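Penicillin-binding protein PbpB (Mycobacterium tuberculosis, PDB 6KGU) synthesises cross-linked peptidoglycan from lipid intermediates for the mycobacterial cell wall and binds beta-lactam antibiotics through its penicillin-sensitive transpeptidase domain. Local coordinates at residues 441-453 against 461-475. Residues are numbered along the deposited sequence; the frame is centred on the assembly and turned at random.
With AZR (2-({[(1Z)-1-(2-amino-1,3-thiazol-4-yl)-2-oxo-2-{[(2S,3S)-1-oxo-3-(sulfoamino)butan-2-yl]amino}ethylidene]amino}oxy)-2-methylpropanoic acid), chain B.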
ATOM      1  N   THR A 441       4.908  10.877 -17.381  1.00 31.64           N
ATOM      2  CA  THR A 441       6.298  11.278 -17.220  1.00 32.17           C
ATOM      3  C   THR A 441       6.878  10.780 -15.897  1.00 32.23           C
ATOM      4  O   THR A 441       8.024  10.311 -15.851  1.00 30.02           O
ATOM      5  CB  THR A 441       6.393  12.803 -17.337  1.00 36.35           C
ATOM      6  OG1 THR A 441       6.120  13.180 -18.691  1.00 35.46           O
ATOM      7  CG2 THR A 441       7.768  13.319 -16.942  1.00 30.84           C
ATOM      8  N   VAL A 442       6.103  10.848 -14.815  1.00 27.23           N
ATOM      9  CA  VAL A 442       6.610  10.386 -13.526  1.00 27.76           C
ATOM     10  C   VAL A 442       6.813   8.866 -13.536  1.00 26.75           C
ATOM     11  O   VAL A 442       7.822   8.363 -13.032  1.00 32.67           O
ATOM     12  CB  VAL A 442       5.665  10.830 -12.392  1.00 32.29           C
ATOM     13  CG1 VAL A 442       6.035  10.141 -11.080  1.00 26.42           C
ATOM     14  CG2 VAL A 442       5.688  12.375 -12.233  1.00 30.75           C
ATOM     15  N   ARG A 443       5.869   8.122 -14.116  1.00 25.19           N
ATOM     16  CA  ARG A 443       6.019   6.670 -14.279  1.00 29.03           C
ATOM     17  C   ARG A 443       7.302   6.319 -15.015  1.00 32.67           C
ATOM     18  O   ARG A 443       8.028   5.399 -14.618  1.00 30.42           O
ATOM     19  CB  ARG A 443       4.830   6.075 -15.055  1.00 32.47           C
ATOM     20  CG  ARG A 443       3.503   6.086 -14.343  1.00 35.92           C
ATOM     21  CD  ARG A 443       2.539   5.040 -14.921  1.00 35.47           C
ATOM     22  NE  ARG A 443       2.273   5.160 -16.355  1.00 34.15           N
ATOM     23  CZ  ARG A 443       1.237   5.818 -16.878  1.00 35.65           C
ATOM     24  NH1 ARG A 443       0.393   6.472 -16.097  1.00 33.56           N
ATOM     25  NH2 ARG A 443       1.054   5.841 -18.188  1.00 34.93           N
ATOM     26  N   GLN A 444       7.579   7.020 -16.121  1.00 29.85           N
ATOM     27  CA  GLN A 444       8.802   6.739 -16.869  1.00 31.25           C
ATOM     28  C   GLN A 444      10.036   7.050 -16.035  1.00 32.08           C
ATOM     29  O   GLN A 444      10.989   6.262 -16.013  1.00 32.08           O
ATOM     30  CB  GLN A 444       8.815   7.534 -18.180  1.00 33.53           C
ATOM     31  CG  GLN A 444       7.870   6.970 -19.237  1.00 37.48           C
ATOM     32  CD  GLN A 444       8.230   5.539 -19.649  1.00 36.15           C
ATOM     33  OE1 GLN A 444       9.401   5.200 -19.821  1.00 41.29           O
ATOM     34  NE2 GLN A 444       7.226   4.705 -19.791  1.00 34.18           N
ATOM     35  N   MET A 445      10.031   8.192 -15.333  1.00 26.35           N
ATOM     36  CA  MET A 445      11.146   8.555 -14.464  1.00 34.44           C
ATOM     37  C   MET A 445      11.422   7.474 -13.431  1.00 28.61           C
ATOM     38  O   MET A 445      12.576   7.124 -13.181  1.00 30.33           O
ATOM     39  CB  MET A 445      10.862   9.880 -13.741  1.00 30.78           C
ATOM     40  CG  MET A 445      11.431  11.118 -14.391  1.00 40.93           C
ATOM     41  SD  MET A 445      11.578  12.505 -13.237  1.00 38.75           S
ATOM     42  CE  MET A 445       9.891  12.637 -12.638  1.00 39.38           C
ATOM     43  N   LEU A 446      10.375   6.972 -12.780  1.00 29.37           N
ATOM     44  CA  LEU A 446      10.577   5.993 -11.716  1.00 31.07           C
ATOM     45  C   LEU A 446      11.021   4.629 -12.252  1.00 30.52           C
ATOM     46  O   LEU A 446      11.331   3.742 -11.448  1.00 27.32           O
ATOM     47  CB  LEU A 446       9.292   5.861 -10.876  1.00 27.88           C
ATOM     48  CG  LEU A 446       8.902   7.116 -10.077  1.00 34.28           C
ATOM     49  CD1 LEU A 446       7.619   6.891  -9.280  1.00 32.23           C
ATOM     50  CD2 LEU A 446      10.041   7.552  -9.150  1.00 28.62           C
ATOM     51  N   ARG A 447      11.083   4.450 -13.572  1.00 25.20           N
ATOM     52  CA  ARG A 447      11.791   3.295 -14.129  1.00 31.60           C
ATOM     53  C   ARG A 447      13.271   3.329 -13.771  1.00 34.71           C
ATOM     54  O   ARG A 447      13.916   2.278 -13.681  1.00 29.78           O
ATOM     55  CB  ARG A 447      11.639   3.237 -15.655  1.00 30.03           C
ATOM     56  CG  ARG A 447      10.242   2.877 -16.146  1.00 29.34           C
ATOM     57  CD  ARG A 447      10.170   2.947 -17.680  1.00 35.16           C
ATOM     58  NE  ARG A 447      11.051   1.979 -18.329  1.00 33.06           N
ATOM     59  CZ  ARG A 447      11.357   1.985 -19.630  1.00 37.98           C
ATOM     60  NH1 ARG A 447      10.858   2.912 -20.450  1.00 33.77           N
ATOM     61  NH2 ARG A 447      12.165   1.061 -20.114  1.00 38.00           N
ATOM     62  N   ALA A 448      13.825   4.527 -13.560  1.00 26.61           N
ATOM     63  CA  ALA A 448      15.239   4.637 -13.216  1.00 29.87           C
ATOM     64  C   ALA A 448      15.563   3.952 -11.893  1.00 30.95           C
ATOM     65  O   ALA A 448      16.686   3.472 -11.699  1.00 29.66           O
ATOM     66  CB  ALA A 448      15.644   6.111 -13.152  1.00 32.56           C
ATOM     67  N   VAL A 449      14.595   3.896 -10.975  1.00 27.78           N
ATOM     68  CA  VAL A 449      14.839   3.298  -9.668  1.00 25.02           C
ATOM     69  C   VAL A 449      15.202   1.822  -9.801  1.00 30.01           C
ATOM     70  O   VAL A 449      16.035   1.306  -9.046  1.00 30.28           O
ATOM     71  CB  VAL A 449      13.605   3.508  -8.768  1.00 28.68           C
ATOM     72  CG1 VAL A 449      13.648   2.574  -7.539  1.00 30.78           C
ATOM     73  CG2 VAL A 449      13.495   4.987  -8.345  1.00 26.57           C
ATOM     74  N   VAL A 450      14.615   1.122 -10.771  1.00 28.64           N
ATOM     75  CA  VAL A 450      14.858  -0.311 -10.916  1.00 33.80           C
ATOM     76  C   VAL A 450      15.885  -0.604 -11.999  1.00 36.12           C
ATOM     77  O   VAL A 450      16.102  -1.771 -12.341  1.00 32.66           O
ATOM     78  CB  VAL A 450      13.554  -1.083 -11.181  1.00 30.80           C
ATOM     79  CG1 VAL A 450      12.537  -0.785 -10.084  1.00 36.71           C
ATOM     80  CG2 VAL A 450      12.993  -0.727 -12.555  1.00 30.00           C
ATOM     81  N   GLN A 451      16.540   0.423 -12.534  1.00 31.01           N
ATOM     82  CA  GLN A 451      17.519   0.216 -13.587  1.00 33.75           C
ATOM     83  C   GLN A 451      18.858  -0.219 -13.012  1.00 34.31           C
ATOM     84  O   GLN A 451      19.361   0.351 -12.038  1.00 35.45           O
ATOM     85  CB  GLN A 451      17.702   1.487 -14.414  1.00 34.83           C
ATOM     86  CG  GLN A 451      18.845   1.404 -15.435  1.00 41.32           C
ATOM     87  CD  GLN A 451      18.795   2.545 -16.430  1.00 35.62           C
ATOM     88  OE1 GLN A 451      17.907   2.595 -17.279  1.00 40.42           O
ATOM     89  NE2 GLN A 451      19.726   3.480 -16.311  1.00 34.74           N
ATOM     90  N   ARG A 452      19.439  -1.226 -13.645  1.00 38.67           N
ATOM     91  CA  ARG A 452      20.703  -1.822 -13.245  1.00 40.39           C
ATOM     92  C   ARG A 452      21.835  -1.228 -14.080  1.00 37.81           C
ATOM     93  O   ARG A 452      21.663  -0.969 -15.275  1.00 38.53           O
ATOM     94  CB  ARG A 452      20.628  -3.348 -13.429  1.00 44.07           C
ATOM     95  CG  ARG A 452      21.653  -4.136 -12.647  1.00 47.27           C
ATOM     96  CD  ARG A 452      21.413  -5.652 -12.702  1.00 47.15           C
ATOM     97  NE  ARG A 452      20.476  -6.141 -11.688  1.00 45.05           N
ATOM     98  CZ  ARG A 452      20.723  -6.159 -10.378  1.00 42.29           C
ATOM     99  NH1 ARG A 452      21.864  -5.684  -9.906  1.00 44.28           N
ATOM    100  NH2 ARG A 452      19.818  -6.635  -9.531  1.00 47.89           N
ATOM    101  N   ASP A 453      22.981  -0.978 -13.444  1.00 39.01           N
ATOM    102  CA  ASP A 453      24.146  -0.528 -14.205  1.00 45.38           C
ATOM    103  C   ASP A 453      25.414  -1.130 -13.612  1.00 47.50           C
ATOM    104  O   ASP A 453      25.793  -0.804 -12.479  1.00 45.39           O
ATOM    105  CB  ASP A 453      24.262   1.003 -14.242  1.00 43.00           C
ATOM    106  CG  ASP A 453      25.453   1.478 -15.083  1.00 49.63           C
ATOM    107  OD1 ASP A 453      26.117   0.625 -15.709  1.00 49.07           O
ATOM    108  OD2 ASP A 453      25.738   2.695 -15.131  1.00 44.76           O
ATOM    109  N   THR A 461      18.315   2.851  -6.916  1.00 32.11           N
ATOM    110  CA  THR A 461      18.399   2.256  -5.586  1.00 25.80           C
ATOM    111  C   THR A 461      17.801   0.849  -5.519  1.00 31.24           C
ATOM    112  O   THR A 461      18.102   0.119  -4.571  1.00 33.33           O
ATOM    113  CB  THR A 461      17.690   3.145  -4.563  1.00 26.56           C
ATOM    114  OG1 THR A 461      16.337   3.372  -4.999  1.00 26.37           O
ATOM    115  CG2 THR A 461      18.411   4.497  -4.378  1.00 26.78           C
ATOM    116  N   GLY A 462      16.961   0.449  -6.482  1.00 28.86           N
ATOM    117  CA  GLY A 462      16.279  -0.831  -6.398  1.00 27.74           C
ATOM    118  C   GLY A 462      16.332  -1.693  -7.652  1.00 30.72           C
ATOM    119  O   GLY A 462      15.299  -2.111  -8.180  1.00 32.45           O
ATOM    120  N   PRO A 463      17.539  -2.004  -8.139  1.00 29.42           N
ATOM    121  CA  PRO A 463      17.633  -2.785  -9.383  1.00 30.97           C
ATOM    122  C   PRO A 463      17.062  -4.191  -9.272  1.00 32.83           C
ATOM    123  O   PRO A 463      16.574  -4.718 -10.280  1.00 30.48           O
ATOM    124  CB  PRO A 463      19.145  -2.803  -9.673  1.00 30.45           C
ATOM    125  CG  PRO A 463      19.777  -2.652  -8.321  1.00 31.13           C
ATOM    126  CD  PRO A 463      18.869  -1.694  -7.583  1.00 32.81           C
ATOM    127  N   THR A 464      17.082  -4.812  -8.084  1.00 31.55           N
ATOM    128  CA  THR A 464      16.445  -6.126  -7.979  1.00 34.96           C
ATOM    129  C   THR A 464      14.926  -6.056  -8.154  1.00 31.69           C
ATOM    130  O   THR A 464      14.296  -7.097  -8.373  1.00 32.26           O
ATOM    131  CB  THR A 464      16.795  -6.830  -6.647  1.00 29.75           C
ATOM    132  OG1 THR A 464      16.209  -6.138  -5.537  1.00 37.27           O
ATOM    133  CG2 THR A 464      18.305  -6.895  -6.438  1.00 30.87           C
ATOM    134  N   ALA A 465      14.317  -4.870  -8.099  1.00 30.45           N
ATOM    135  CA  ALA A 465      12.879  -4.799  -8.358  1.00 30.96           C
ATOM    136  C   ALA A 465      12.532  -4.903  -9.841  1.00 30.25           C
ATOM    137  O   ALA A 465      11.384  -5.217 -10.168  1.00 31.78           O
ATOM    138  CB  ALA A 465      12.288  -3.500  -7.807  1.00 32.41           C
ATOM    139  N   GLY A 466      13.478  -4.643 -10.745  1.00 28.78           N
ATOM    140  CA  GLY A 466      13.163  -4.710 -12.162  1.00 26.16           C
ATOM    141  C   GLY A 466      12.882  -6.139 -12.592  1.00 31.41           C
ATOM    142  O   GLY A 466      13.403  -7.095 -12.019  1.00 30.47           O
ATOM    143  N   VAL A 467      11.989  -6.285 -13.567  1.00 26.87           N
ATOM    144  CA  VAL A 467      11.698  -7.587 -14.175  1.00 29.75           C
ATOM    145  C   VAL A 467      12.028  -7.461 -15.664  1.00 34.21           C
ATOM    146  O   VAL A 467      11.339  -6.730 -16.392  1.00 31.32           O
ATOM    147  CB  VAL A 467      10.235  -8.018 -13.934  1.00 31.08           C
ATOM    148  CG1 VAL A 467       9.957  -9.424 -14.505  1.00 31.21           C
ATOM    149  CG2 VAL A 467       9.887  -8.004 -12.425  1.00 29.54           C
ATOM    150  N   PRO A 468      13.078  -8.116 -16.152  1.00 36.22           N
ATOM    151  CA  PRO A 468      13.474  -7.926 -17.557  1.00 42.63           C
ATOM    152  C   PRO A 468      12.346  -8.251 -18.527  1.00 33.74           C
ATOM    153  O   PRO A 468      11.595  -9.212 -18.345  1.00 35.69           O
ATOM    154  CB  PRO A 468      14.657  -8.885 -17.724  1.00 41.51           C
ATOM    155  CG  PRO A 468      15.258  -8.956 -16.340  1.00 40.96           C
ATOM    156  CD  PRO A 468      14.068  -8.909 -15.400  1.00 38.12           C
ATOM    157  N   GLY A 469      12.210  -7.406 -19.541  1.00 32.18           N
ATOM    158  CA  GLY A 469      11.110  -7.500 -20.472  1.00 37.14           C
ATOM    159  C   GLY A 469       9.909  -6.647 -20.132  1.00 39.86           C
ATOM    160  O   GLY A 469       8.977  -6.578 -20.937  1.00 36.98           O
ATOM    161  N   TYR A 470       9.897  -5.992 -18.972  1.00 33.69           N
ATOM    162  CA  TYR A 470       8.767  -5.183 -18.542  1.00 31.90           C
ATOM    163  C   TYR A 470       9.257  -3.829 -18.051  1.00 32.62           C
ATOM    164  O   TYR A 470      10.331  -3.721 -17.451  1.00 30.47           O
ATOM    165  CB  TYR A 470       7.971  -5.884 -17.418  1.00 28.41           C
ATOM    166  CG  TYR A 470       7.295  -7.167 -17.859  1.00 37.78           C
ATOM    167  CD1 TYR A 470       6.114  -7.134 -18.589  1.00 34.19           C
ATOM    168  CD2 TYR A 470       7.829  -8.409 -17.533  1.00 33.39           C
ATOM    169  CE1 TYR A 470       5.490  -8.302 -18.993  1.00 36.57           C
ATOM    170  CE2 TYR A 470       7.204  -9.581 -17.926  1.00 44.19           C
ATOM    171  CZ  TYR A 470       6.042  -9.519 -18.663  1.00 38.71           C
ATOM    172  OH  TYR A 470       5.416 -10.676 -19.060  1.00 42.94           O
ATOM    173  N   GLN A 471       8.453  -2.795 -18.301  1.00 28.81           N
ATOM    174  CA  GLN A 471       8.729  -1.442 -17.805  1.00 31.31           C
ATOM    175  C   GLN A 471       8.259  -1.296 -16.349  1.00 26.54           C
ATOM    176  O   GLN A 471       7.341  -0.542 -16.027  1.00 33.23           O
ATOM    177  CB  GLN A 471       8.057  -0.402 -18.698  1.00 32.25           C
ATOM    178  CG  GLN A 471       8.574  -0.333 -20.135  1.00 31.52           C
ATOM    179  CD  GLN A 471       8.114   0.926 -20.873  1.00 36.65           C
ATOM    180  OE1 GLN A 471       7.806   1.951 -20.259  1.00 34.42           O
ATOM    181  NE2 GLN A 471       8.088   0.853 -22.198  1.00 36.29           N
ATOM    182  N   MET A 472       8.910  -2.029 -15.450  1.00 31.67           N
ATOM    183  CA  MET A 472       8.605  -1.841 -14.039  1.00 26.24           C
ATOM    184  C   MET A 472       9.068  -0.457 -13.598  1.00 28.42           C
ATOM    185  O   MET A 472      10.032   0.103 -14.133  1.00 25.31           O
ATOM    186  CB  MET A 472       9.265  -2.916 -13.177  1.00 30.34           C
ATOM    187  CG  MET A 472       8.725  -4.355 -13.416  1.00 26.74           C
ATOM    188  SD  MET A 472       6.928  -4.485 -13.292  1.00 31.16           S
ATOM    189  CE  MET A 472       6.705  -6.168 -13.879  1.00 30.29           C
ATOM    190  N   ALA A 473       8.345   0.110 -12.635  1.00 27.34           N
ATOM    191  CA  ALA A 473       8.652   1.438 -12.110  1.00 29.35           C
ATOM    192  C   ALA A 473       8.248   1.480 -10.647  1.00 30.96           C
ATOM    193  O   ALA A 473       7.214   0.919 -10.283  1.00 28.99           O
ATOM    194  CB  ALA A 473       7.914   2.536 -12.890  1.00 24.94           C
ATOM    195  N   GLY A 474       9.050   2.152  -9.824  1.00 32.98           N
ATOM    196  CA  GLY A 474       8.788   2.174  -8.398  1.00 32.82           C
ATOM    197  C   GLY A 474       9.710   3.113  -7.640  1.00 30.78           C
ATOM    198  O   GLY A 474      10.433   3.920  -8.224  1.00 29.05           O
ATOM    199  N   LYS A 475       9.665   2.995  -6.312  1.00 25.39           N
ATOM    200  CA  LYS A 475      10.466   3.827  -5.433  1.00 26.75           C
ATOM    201  C   LYS A 475      10.710   3.077  -4.132  1.00 27.35           C
ATOM    202  O   LYS A 475       9.777   2.511  -3.554  1.00 27.64           O
ATOM    203  CB  LYS A 475       9.778   5.173  -5.148  1.00 26.54           C
ATOM    204  CG  LYS A 475      10.600   6.126  -4.277  1.00 28.46           C
ATOM    205  CD  LYS A 475      11.806   6.651  -5.056  1.00 28.93           C
ATOM    206  CE  LYS A 475      12.753   7.421  -4.164  1.00 29.71           C
ATOM    207  NZ  LYS A 475      13.648   6.529  -3.362  1.00 24.41           N
TER
HETATM  208  C7  AZR B 701      18.367   7.157   1.547  1.00 36.47           C
HETATM  209  S8  AZR B 701      12.596  10.092   7.019  1.00 64.23           S
HETATM  210  O9  AZR B 701      13.931   6.836   2.147  1.00 31.29           O
HETATM  211  O10 AZR B 701      16.858  10.008   4.039  1.00 42.19           O
HETATM  212  O11 AZR B 701      18.131   7.683   5.739  1.00 47.11           O
HETATM  213  N12 AZR B 701      16.387   6.576   0.177  1.00 32.34           N
HETATM  214  N13 AZR B 701      16.008   7.937   3.611  1.00 34.59           N
HETATM  215  N14 AZR B 701      17.014   8.037   6.553  1.00 46.91           N
HETATM  216  N15 AZR B 701      14.585   8.647   7.829  1.00 49.67           N
HETATM  217  N16 AZR B 701      12.818   8.806   9.374  1.00 45.76           N
HETATM  218  S17 AZR B 701      16.343   5.079  -0.374  1.00 34.08           S
HETATM  219  C18 AZR B 701      16.875   6.881   1.534  1.00 32.77           C
HETATM  220  C19 AZR B 701      16.039   8.014   2.154  1.00 36.57           C
HETATM  221  C20 AZR B 701      14.581   7.747   1.699  1.00 34.25           C
HETATM  222  C21 AZR B 701      16.353   8.954   4.423  1.00 45.67           C
HETATM  223  C22 AZR B 701      16.139   8.672   5.869  1.00 49.18           C
HETATM  224  C23 AZR B 701      19.106   6.932   6.428  1.00 55.36           C
HETATM  225  C24 AZR B 701      14.883   9.086   6.545  1.00 46.61           C
HETATM  226  C25 AZR B 701      13.941   9.870   5.959  1.00 45.57           C
HETATM  227  C26 AZR B 701      13.404   9.093   8.204  1.00 48.50           C
HETATM  228  C27 AZR B 701      18.486   5.572   6.690  1.00 52.32           C
HETATM  229  C28 AZR B 701      20.366   6.810   5.589  1.00 53.23           C
HETATM  230  C29 AZR B 701      19.419   7.653   7.737  1.00 48.12           C
HETATM  231  O30 AZR B 701      19.163   8.820   7.936  1.00 54.18           O
HETATM  232  O31 AZR B 701      20.029   6.895   8.595  1.00 56.48           O
HETATM  233  O32 AZR B 701      17.672   4.658  -0.623  1.00 36.19           O
HETATM  234  O33 AZR B 701      15.675   5.161  -1.779  1.00 32.28           O
HETATM  235  O34 AZR B 701      15.471   4.333   0.457  1.00 37.19           O
HETATM  236  O   HOH W   1      11.740  -0.242 -16.278  1.00 29.37           O
HETATM  237  O   HOH W   2      16.777  -4.145 -13.230  1.00 41.58           O
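Val450 sets CG1 against Ala465 CB at 3.6 Å and CG2 against Met472 O, filling the angle between the 3-10 turn 463-465 and the start of strand 473-483, whose Lys475-Thr476-Gly sequence fits the KTG motif of penicillin-binding transpeptidases. Compact, branched Val449 turns both methyls to Gly474 O, and its carbonyl accepts Gly462 N at 2.9 Å. Gly474 N donates to Leu446 O from above the carbonyl plane. Ala473 is small enough for its CB to rest 3.3 Å from Arg443 O.

Farther along, Gln471 OE1 receives Gln444 NE2 almost straight (171°), although the two amide planes stand nearly perpendicular. The Arg447 guanidinium stacks offset on the Gln471 amide, its rotation fixed by a hydrogen bond from NH1 to Gln444 OE1 in the guanidinium plane, while a water joins Arg447 NE to Met472 O. At the other end, Arg452, bent at chi3 (-86°), lays its guanidinium over Pro463 CB. The same strand carries Lys475, whose NZ is hydrogen-bonded to Ser324 OG and lies 2.9 Å from sulfamate oxygen O33 of the bound aztreonam (AZR).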